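PDB 4YYC: putative trimethylamine methyltransferase from Rhizobium meliloti, which probably transfers methyl groups, as a member of the trimethylamine methyltransferase (MttB) family. Local coordinates for residues F145-D148 and N152-Y155; R162-L167 and E405-D410. One frame throughout, in Å; residues are numbered along the deposited sequence.

Interaction 1. Residues F145-D148 and N152-Y155; sequences FVRD and NRRY
Val-146 and Arg-154 face each other as the hydrogen-bonded antiparallel pair of a beta hairpin, strands 145-147 and 153-155, at one edge of a mixed four-stranded sheet whose next strand is 401-403. Val-146 N donates to Arg-154 O (2.9 Å) and Arg-154 N returns a bond to Val-146 O (3.1 Å). The side chain of Arg-154 leans across to the partner strand: chi1 of 59° sets CG between the backbone N and the carbonyl carbon, and the extended chain then carries NE to Asp-148. CB leaves the sheet on the face of Val-146, CG brushes Val-146 CG2, and CD nears Asp-148 OD2. NE makes a salt bridge to Asp-148 OD2 (2.8 Å), reaching it on the anti side of the carboxylate, while CZ and NH1 lie flat over Val-146 CG2. NH1 bonds Tyr-155 O and pairs with Asp-160; NH2 gives a hydrogen to a water. A leucine here would probably leave the carboxylate of Asp-148 without its cationic mate and Val-146 CG2 without its flat cover.

The turn is closed by Asp-148, whose N donates to Asn-152 O and whose OD1 accepts from Asn-152 N (2.9 Å), approached from above the carboxylate plane. On the other face, Arg-153 CB rests over the guanidinium of Arg-147, whose NH1 is hydrogen-bonded to Gly-151 O. The Arg-153 chain, extended from CG to NE, carries its guanidinium over the Phe-145 ring as a cation-pi stack, planes 28° apart; NH2 is also salt-bridged to Glu-397, and Phe-470 of the second subunit makes a further cation-pi contact. Tyr-155 lies alongside Phe-145 in an offset stack, with Phe-145 CE1 3.8 Å from Tyr-155 CE1.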
ATOM      1  N   PHE A 145     -13.030  23.680   3.560  1.00 14.77           N
ATOM      2  CA  PHE A 145     -12.700  24.117   2.209  1.00 15.24           C
ATOM      3  C   PHE A 145     -12.940  23.018   1.210  1.00 14.64           C
ATOM      4  O   PHE A 145     -12.870  21.831   1.528  1.00 14.00           O
ATOM      5  CB  PHE A 145     -11.215  24.520   2.098  1.00 15.96           C
ATOM      6  CG  PHE A 145     -10.828  25.699   2.945  1.00 17.54           C
ATOM      7  CD1 PHE A 145     -11.090  26.998   2.518  1.00 19.16           C
ATOM      8  CD2 PHE A 145     -10.247  25.500   4.178  1.00 18.25           C
ATOM      9  CE1 PHE A 145     -10.715  28.082   3.327  1.00 20.54           C
ATOM     10  CE2 PHE A 145      -9.884  26.572   4.986  1.00 19.97           C
ATOM     11  CZ  PHE A 145     -10.127  27.853   4.557  1.00 20.35           C
ATOM     12  N   VAL A 146     -13.198  23.436  -0.025  1.00 14.67           N
ATOM     13  CA  VAL A 146     -13.142  22.524  -1.167  1.00 14.95           C
ATOM     14  C   VAL A 146     -12.067  22.953  -2.136  1.00 15.33           C
ATOM     15  O   VAL A 146     -11.678  24.143  -2.169  1.00 15.06           O
ATOM     16  CB  VAL A 146     -14.485  22.390  -1.930  1.00 15.54           C
ATOM     17  CG1 VAL A 146     -15.529  21.798  -0.995  1.00 15.59           C
ATOM     18  CG2 VAL A 146     -14.941  23.726  -2.510  1.00 16.18           C
ATOM     19  N   ARG A 147     -11.580  21.989  -2.923  1.00 15.33           N
ATOM     20  CA  ARG A 147     -10.927  22.297  -4.171  1.00 16.37           C
ATOM     21  C   ARG A 147     -11.901  21.987  -5.261  1.00 16.26           C
ATOM     22  O   ARG A 147     -12.224  20.803  -5.454  1.00 15.64           O
ATOM     23  CB  ARG A 147      -9.676  21.452  -4.334  1.00 17.11           C
ATOM     24  CG  ARG A 147      -8.501  22.096  -3.751  1.00 18.64           C
ATOM     25  CD  ARG A 147      -7.842  23.124  -4.667  1.00 20.55           C
ATOM     26  NE  ARG A 147      -6.603  23.485  -4.070  1.00 21.87           N
ATOM     27  CZ  ARG A 147      -5.811  24.435  -4.496  1.00 22.09           C
ATOM     28  NH1 ARG A 147      -6.132  25.205  -5.535  1.00 22.53           N
ATOM     29  NH2 ARG A 147      -4.701  24.638  -3.837  1.00 22.94           N
ATOM     30  N   ASP A 148     -12.440  23.035  -5.885  1.00 16.47           N
ATOM     31  CA  ASP A 148     -13.577  22.848  -6.787  1.00 17.40           C
ATOM     32  C   ASP A 148     -13.108  22.354  -8.163  1.00 17.81           C
ATOM     33  O   ASP A 148     -11.923  22.212  -8.402  1.00 17.28           O
ATOM     34  CB  ASP A 148     -14.503  24.052  -6.819  1.00 17.99           C
ATOM     35  CG  ASP A 148     -13.933  25.269  -7.524  1.00 18.86           C
ATOM     36  OD1 ASP A 148     -12.986  25.144  -8.311  1.00 18.87           O
ATOM     37  OD2 ASP A 148     -14.480  26.387  -7.237  1.00 19.39           O
ATOM     38  N   ASN A 152     -10.311  26.095  -7.775  1.00 22.31           N
ATOM     39  CA  ASN A 152     -10.268  27.093  -6.737  1.00 22.17           C
ATOM     40  C   ASN A 152     -10.308  26.421  -5.370  1.00 20.09           C
ATOM     41  O   ASN A 152     -11.122  25.496  -5.139  1.00 19.36           O
ATOM     42  CB  ASN A 152     -11.474  28.004  -6.810  1.00 23.86           C
ATOM     43  CG  ASN A 152     -11.622  28.705  -8.148  1.00 26.71           C
ATOM     44  OD1 ASN A 152     -12.642  28.553  -8.854  1.00 30.88           O
ATOM     45  ND2 ASN A 152     -10.632  29.454  -8.508  1.00 26.99           N
ATOM     46  N   ARG A 153      -9.439  26.872  -4.476  1.00 18.58           N
ATOM     47  CA  ARG A 153      -9.549  26.516  -3.062  1.00 17.42           C
ATOM     48  C   ARG A 153     -10.421  27.579  -2.421  1.00 17.40           C
ATOM     49  O   ARG A 153     -10.030  28.751  -2.386  1.00 18.27           O
ATOM     50  CB  ARG A 153      -8.191  26.480  -2.389  1.00 17.46           C
ATOM     51  CG  ARG A 153      -8.155  25.968  -0.972  1.00 17.26           C
ATOM     52  CD  ARG A 153      -6.764  26.044  -0.397  1.00 17.80           C
ATOM     53  NE  ARG A 153      -6.631  25.636   0.981  1.00 17.71           N
ATOM     54  CZ  ARG A 153      -6.841  26.406   2.040  1.00 18.74           C
ATOM     55  NH1 ARG A 153      -7.281  27.662   1.902  1.00 19.58           N
ATOM     56  NH2 ARG A 153      -6.599  25.935   3.238  1.00 19.96           N
ATOM     57  N   ARG A 154     -11.554  27.180  -1.871  1.00 16.44           N
ATOM     58  CA  ARG A 154     -12.518  28.152  -1.343  1.00 16.72           C
ATOM     59  C   ARG A 154     -13.355  27.514  -0.261  1.00 16.75           C
ATOM     60  O   ARG A 154     -13.395  26.280  -0.158  1.00 15.37           O
ATOM     61  CB  ARG A 154     -13.370  28.660  -2.480  1.00 17.12           C
ATOM     62  CG  ARG A 154     -14.138  27.583  -3.225  1.00 17.04           C
ATOM     63  CD  ARG A 154     -15.222  28.154  -4.118  1.00 17.31           C
ATOM     64  NE  ARG A 154     -15.870  27.099  -4.892  1.00 17.44           N
ATOM     65  CZ  ARG A 154     -16.778  26.238  -4.402  1.00 17.37           C
ATOM     66  NH1 ARG A 154     -17.179  26.278  -3.133  1.00 16.99           N
ATOM     67  NH2 ARG A 154     -17.271  25.309  -5.186  1.00 17.58           N
ATOM     68  N   TYR A 155     -14.099  28.309   0.522  1.00 17.39           N
ATOM     69  CA  TYR A 155     -14.996  27.695   1.507  1.00 17.97           C
ATOM     70  C   TYR A 155     -16.038  26.849   0.826  1.00 16.92           C
ATOM     71  O   TYR A 155     -16.547  27.196  -0.262  1.00 16.89           O
ATOM     72  CB  TYR A 155     -15.733  28.775   2.341  1.00 19.82           C
ATOM     73  CG  TYR A 155     -14.826  29.391   3.344  1.00 22.57           C
ATOM     74  CD1 TYR A 155     -14.515  28.719   4.475  1.00 25.22           C
ATOM     75  CD2 TYR A 155     -14.234  30.626   3.133  1.00 25.93           C
ATOM     76  CE1 TYR A 155     -13.674  29.256   5.423  1.00 28.41           C
ATOM     77  CE2 TYR A 155     -13.371  31.164   4.076  1.00 28.21           C
ATOM     78  CZ  TYR A 155     -13.104  30.463   5.206  1.00 29.40           C
ATOM     79  OH  TYR A 155     -12.277  30.906   6.203  1.00 35.07           O
TER
HETATM   80  O   HOH W   1     -17.752  25.745  -8.064  1.00 35.64           O

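Interaction 2. Residues R162-L167 and E405-D410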
ATOM      1  N   ARG A 162     -23.912  18.791  -1.457  1.00 16.01           N
ATOM      2  CA  ARG A 162     -24.783  17.985  -2.303  1.00 16.57           C
ATOM      3  C   ARG A 162     -24.002  17.260  -3.401  1.00 16.07           C
ATOM      4  O   ARG A 162     -24.252  16.075  -3.653  1.00 15.81           O
ATOM      5  CB  ARG A 162     -25.887  18.830  -2.901  1.00 18.26           C
ATOM      6  CG  ARG A 162     -26.904  19.211  -1.853  1.00 20.15           C
ATOM      7  CD  ARG A 162     -27.842  20.243  -2.395  1.00 22.26           C
ATOM      8  NE  ARG A 162     -28.889  20.546  -1.452  1.00 24.49           N
ATOM      9  CZ  ARG A 162     -29.895  21.380  -1.727  1.00 25.68           C
ATOM     10  NH1 ARG A 162     -29.991  22.008  -2.920  1.00 27.35           N
ATOM     11  NH2 ARG A 162     -30.826  21.559  -0.801  1.00 26.52           N
ATOM     12  N   ASN A 163     -23.057  17.948  -4.029  1.00 15.81           N
ATOM     13  CA  ASN A 163     -22.249  17.297  -5.051  1.00 15.75           C
ATOM     14  C   ASN A 163     -21.501  16.068  -4.489  1.00 15.28           C
ATOM     15  O   ASN A 163     -21.407  15.044  -5.171  1.00 15.49           O
ATOM     16  CB  ASN A 163     -21.281  18.254  -5.706  1.00 16.38           C
ATOM     17  CG  ASN A 163     -21.950  19.215  -6.650  1.00 17.41           C
ATOM     18  OD1 ASN A 163     -23.062  18.960  -7.123  1.00 18.33           O
ATOM     19  ND2 ASN A 163     -21.281  20.316  -6.954  1.00 18.13           N
ATOM     20  N   PHE A 164     -20.929  16.187  -3.307  1.00 14.65           N
ATOM     21  CA  PHE A 164     -20.229  15.061  -2.690  1.00 14.66           C
ATOM     22  C   PHE A 164     -21.178  13.938  -2.338  1.00 14.73           C
ATOM     23  O   PHE A 164     -20.816  12.782  -2.509  1.00 15.18           O
ATOM     24  CB  PHE A 164     -19.365  15.462  -1.505  1.00 14.89           C
ATOM     25  CG  PHE A 164     -18.054  16.136  -1.914  1.00 15.54           C
ATOM     26  CD1 PHE A 164     -17.007  15.390  -2.441  1.00 16.18           C
ATOM     27  CD2 PHE A 164     -17.845  17.510  -1.711  1.00 16.16           C
ATOM     28  CE1 PHE A 164     -15.810  15.999  -2.809  1.00 16.51           C
ATOM     29  CE2 PHE A 164     -16.644  18.132  -2.118  1.00 16.54           C
ATOM     30  CZ  PHE A 164     -15.656  17.366  -2.691  1.00 16.84           C
ATOM     31  N   VAL A 165     -22.385  14.276  -1.860  1.00 14.86           N
ATOM     32  CA  VAL A 165     -23.368  13.249  -1.637  1.00 15.15           C
ATOM     33  C   VAL A 165     -23.704  12.516  -2.939  1.00 15.51           C
ATOM     34  O   VAL A 165     -23.791  11.288  -2.970  1.00 15.22           O
ATOM     35  CB  VAL A 165     -24.613  13.772  -0.929  1.00 15.66           C
ATOM     36  CG1 VAL A 165     -25.659  12.684  -0.818  1.00 16.14           C
ATOM     37  CG2 VAL A 165     -24.238  14.231   0.476  1.00 15.91           C
ATOM     38  N   LYS A 166     -23.896  13.278  -4.014  1.00 15.65           N
ATOM     39  CA  LYS A 166     -24.160  12.695  -5.318  1.00 16.32           C
ATOM     40  C   LYS A 166     -23.032  11.767  -5.784  1.00 15.99           C
ATOM     41  O   LYS A 166     -23.280  10.663  -6.248  1.00 16.02           O
ATOM     42  CB  LYS A 166     -24.416  13.782  -6.373  1.00 17.03           C
ATOM     43  CG  LYS A 166     -25.672  14.635  -6.127  1.00 17.93           C
ATOM     44  CD  LYS A 166     -25.749  15.731  -7.178  1.00 19.22           C
ATOM     45  CE  LYS A 166     -27.031  16.518  -7.053  1.00 20.53           C
ATOM     46  NZ  LYS A 166     -27.137  17.662  -7.983  1.00 21.06           N
ATOM     47  N   LEU A 167     -21.776  12.233  -5.660  1.00 15.63           N
ATOM     48  CA  LEU A 167     -20.653  11.416  -6.101  1.00 15.74           C
ATOM     49  C   LEU A 167     -20.491  10.164  -5.266  1.00 15.29           C
ATOM     50  O   LEU A 167     -20.151   9.091  -5.800  1.00 15.44           O
ATOM     51  CB  LEU A 167     -19.363  12.240  -6.054  1.00 15.77           C
ATOM     52  CG  LEU A 167     -19.279  13.423  -7.046  1.00 16.24           C
ATOM     53  CD1 LEU A 167     -17.993  14.165  -6.755  1.00 16.77           C
ATOM     54  CD2 LEU A 167     -19.300  13.004  -8.491  1.00 16.59           C
ATOM     55  N   GLU A 405     -11.417  16.177  -7.356  1.00 14.14           N
ATOM     56  CA  GLU A 405     -10.532  15.342  -8.153  1.00 14.29           C
ATOM     57  C   GLU A 405      -9.990  14.194  -7.291  1.00 14.15           C
ATOM     58  O   GLU A 405      -9.930  13.027  -7.737  1.00 14.24           O
ATOM     59  CB  GLU A 405      -9.373  16.159  -8.773  1.00 14.95           C
ATOM     60  CG  GLU A 405      -9.874  17.043  -9.915  1.00 16.22           C
ATOM     61  CD  GLU A 405      -8.849  18.044 -10.395  1.00 17.70           C
ATOM     62  OE1 GLU A 405      -7.737  18.067  -9.868  1.00 19.28           O
ATOM     63  OE2 GLU A 405      -9.172  18.860 -11.315  1.00 19.66           O
ATOM     64  N   LYS A 406      -9.548  14.541  -6.087  1.00 13.77           N
ATOM     65  CA  LYS A 406      -9.045  13.526  -5.184  1.00 13.93           C
ATOM     66  C   LYS A 406     -10.114  12.471  -4.858  1.00 13.64           C
ATOM     67  O   LYS A 406      -9.818  11.281  -4.798  1.00 13.33           O
ATOM     68  CB  LYS A 406      -8.534  14.172  -3.927  1.00 14.96           C
ATOM     69  CG  LYS A 406      -8.084  13.251  -2.810  1.00 15.95           C
ATOM     70  CD  LYS A 406      -6.837  12.574  -3.129  1.00 16.10           C
ATOM     71  CE  LYS A 406      -5.970  12.058  -1.921  1.00 15.83           C
ATOM     72  NZ  LYS A 406      -6.816  11.497  -0.793  1.00 16.06           N
ATOM     73  N   PHE A 407     -11.350  12.894  -4.663  1.00 12.97           N
ATOM     74  CA  PHE A 407     -12.415  11.950  -4.414  1.00 13.25           C
ATOM     75  C   PHE A 407     -12.506  10.914  -5.532  1.00 13.43           C
ATOM     76  O   PHE A 407     -12.636   9.724  -5.284  1.00 13.31           O
ATOM     77  CB  PHE A 407     -13.756  12.699  -4.278  1.00 13.66           C
ATOM     78  CG  PHE A 407     -14.898  11.797  -3.964  1.00 13.89           C
ATOM     79  CD1 PHE A 407     -15.566  11.081  -4.983  1.00 14.60           C
ATOM     80  CD2 PHE A 407     -15.320  11.648  -2.648  1.00 14.15           C
ATOM     81  CE1 PHE A 407     -16.619  10.230  -4.672  1.00 15.08           C
ATOM     82  CE2 PHE A 407     -16.417  10.812  -2.359  1.00 14.83           C
ATOM     83  CZ  PHE A 407     -17.029  10.100  -3.356  1.00 14.84           C
HETATM   84  N   MSE A 408     -12.434  11.376  -6.781  1.00 13.56           N
HETATM   85  CA  MSE A 408     -12.553  10.448  -7.931  1.00 14.29           C
HETATM   86  C   MSE A 408     -11.406   9.473  -8.002  1.00 13.87           C
HETATM   87  O   MSE A 408     -11.592   8.283  -8.288  1.00 13.61           O
HETATM   88  CB  MSE A 408     -12.687  11.238  -9.232  1.00 15.13           C
HETATM   89  CG  MSE A 408     -13.908  12.162  -9.282  1.00 16.02           C
HETATM   90 SE   MSE A 408     -15.589  11.187  -9.084  1.00 17.76          SE
HETATM   91  CE  MSE A 408     -15.404  10.079 -10.678  1.00 18.56           C
ATOM     92  N   ILE A 409     -10.204   9.956  -7.725  1.00 13.34           N
ATOM     93  CA  ILE A 409      -9.009   9.084  -7.765  1.00 13.25           C
ATOM     94  C   ILE A 409      -9.096   8.047  -6.637  1.00 13.00           C
ATOM     95  O   ILE A 409      -8.877   6.838  -6.838  1.00 12.89           O
ATOM     96  CB  ILE A 409      -7.711   9.909  -7.612  1.00 13.00           C
ATOM     97  CG1 ILE A 409      -7.535  10.846  -8.814  1.00 13.13           C
ATOM     98  CG2 ILE A 409      -6.477   8.992  -7.387  1.00 13.28           C
ATOM     99  CD1 ILE A 409      -6.489  11.929  -8.574  1.00 13.14           C
ATOM    100  N   ASP A 410      -9.492   8.509  -5.457  1.00 12.79           N
ATOM    101  CA  ASP A 410      -9.568   7.624  -4.310  1.00 13.01           C
ATOM    102  C   ASP A 410     -10.669   6.573  -4.482  1.00 13.14           C
ATOM    103  O   ASP A 410     -10.478   5.402  -4.121  1.00 12.99           O
ATOM    104  CB  ASP A 410      -9.873   8.398  -3.018  1.00 13.14           C
ATOM    105  CG  ASP A 410      -8.764   9.321  -2.558  1.00 13.75           C
ATOM    106  OD1 ASP A 410      -7.582   9.058  -2.865  1.00 15.08           O
ATOM    107  OD2 ASP A 410      -9.071  10.282  -1.747  1.00 14.60           O
TER
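Phe-407 lays its ring across the ridge that Phe-164 and Leu-167 form one turn apart, joining segments 162-167 and 405-410 of helices 158-170 and 404-420, which run nearly parallel here in the buried interior. The segment axes run 12° apart in direction and approach no closer than 11.5 Å, so large side chains bridge the separation and the backbones do not come close. Phe-407 is the main bump. With CG anti to the backbone N (chi1 -178°), its ring reaches across to the first helix, and both ridge residues meet it from the same side of its plane. Phe-164 lies beside CD2, which it meets near the plane of its own ring, CD1 being the touching atom at 4.1 Å. The two phenylalanines slide past one another in opposite directions, so Phe-164 CE1 also arrives beside Phe-407 CB, at the root of the side chain. Leu-167 presents CB to Phe-407 CE1 (3.7 Å), and the far end of the ring, CE1 and CZ, comes up to the Leu-167 carbonyl.

A smaller bump lies next along the second helix. Selenomethionine Met-408, bent at chi2 and chi3, packs against Leu-488, Ala-489 and Trp-492 of helix 481-495. Its side chain crosses that of Leu-167 at about a right angle, and its SE lies 4.2 Å from Leu-167 CD2.

How the interactions relate
Interaction 1 comes first along the chain, and interaction 2 opens after it closes: strand 153-155 leads into helix 158-170, which carries the first half of interaction 2. The second half, 405-410, arrives more than two hundred residues later on helix 404-420, just after strand 401-403, the sheet neighbour of strand 145-147. Interaction 1 is a local hairpin within the sheet; interaction 2 brings together helices far apart in sequence, each coming next after a strand of that sheet. Their centres are about 13 Å apart, and they touch directly where Val-146 CG1 packs on Phe-164 CE2 at 4.0 Å. Hairpin and helix pair thus form one continuous packed region of the MttB-family fold.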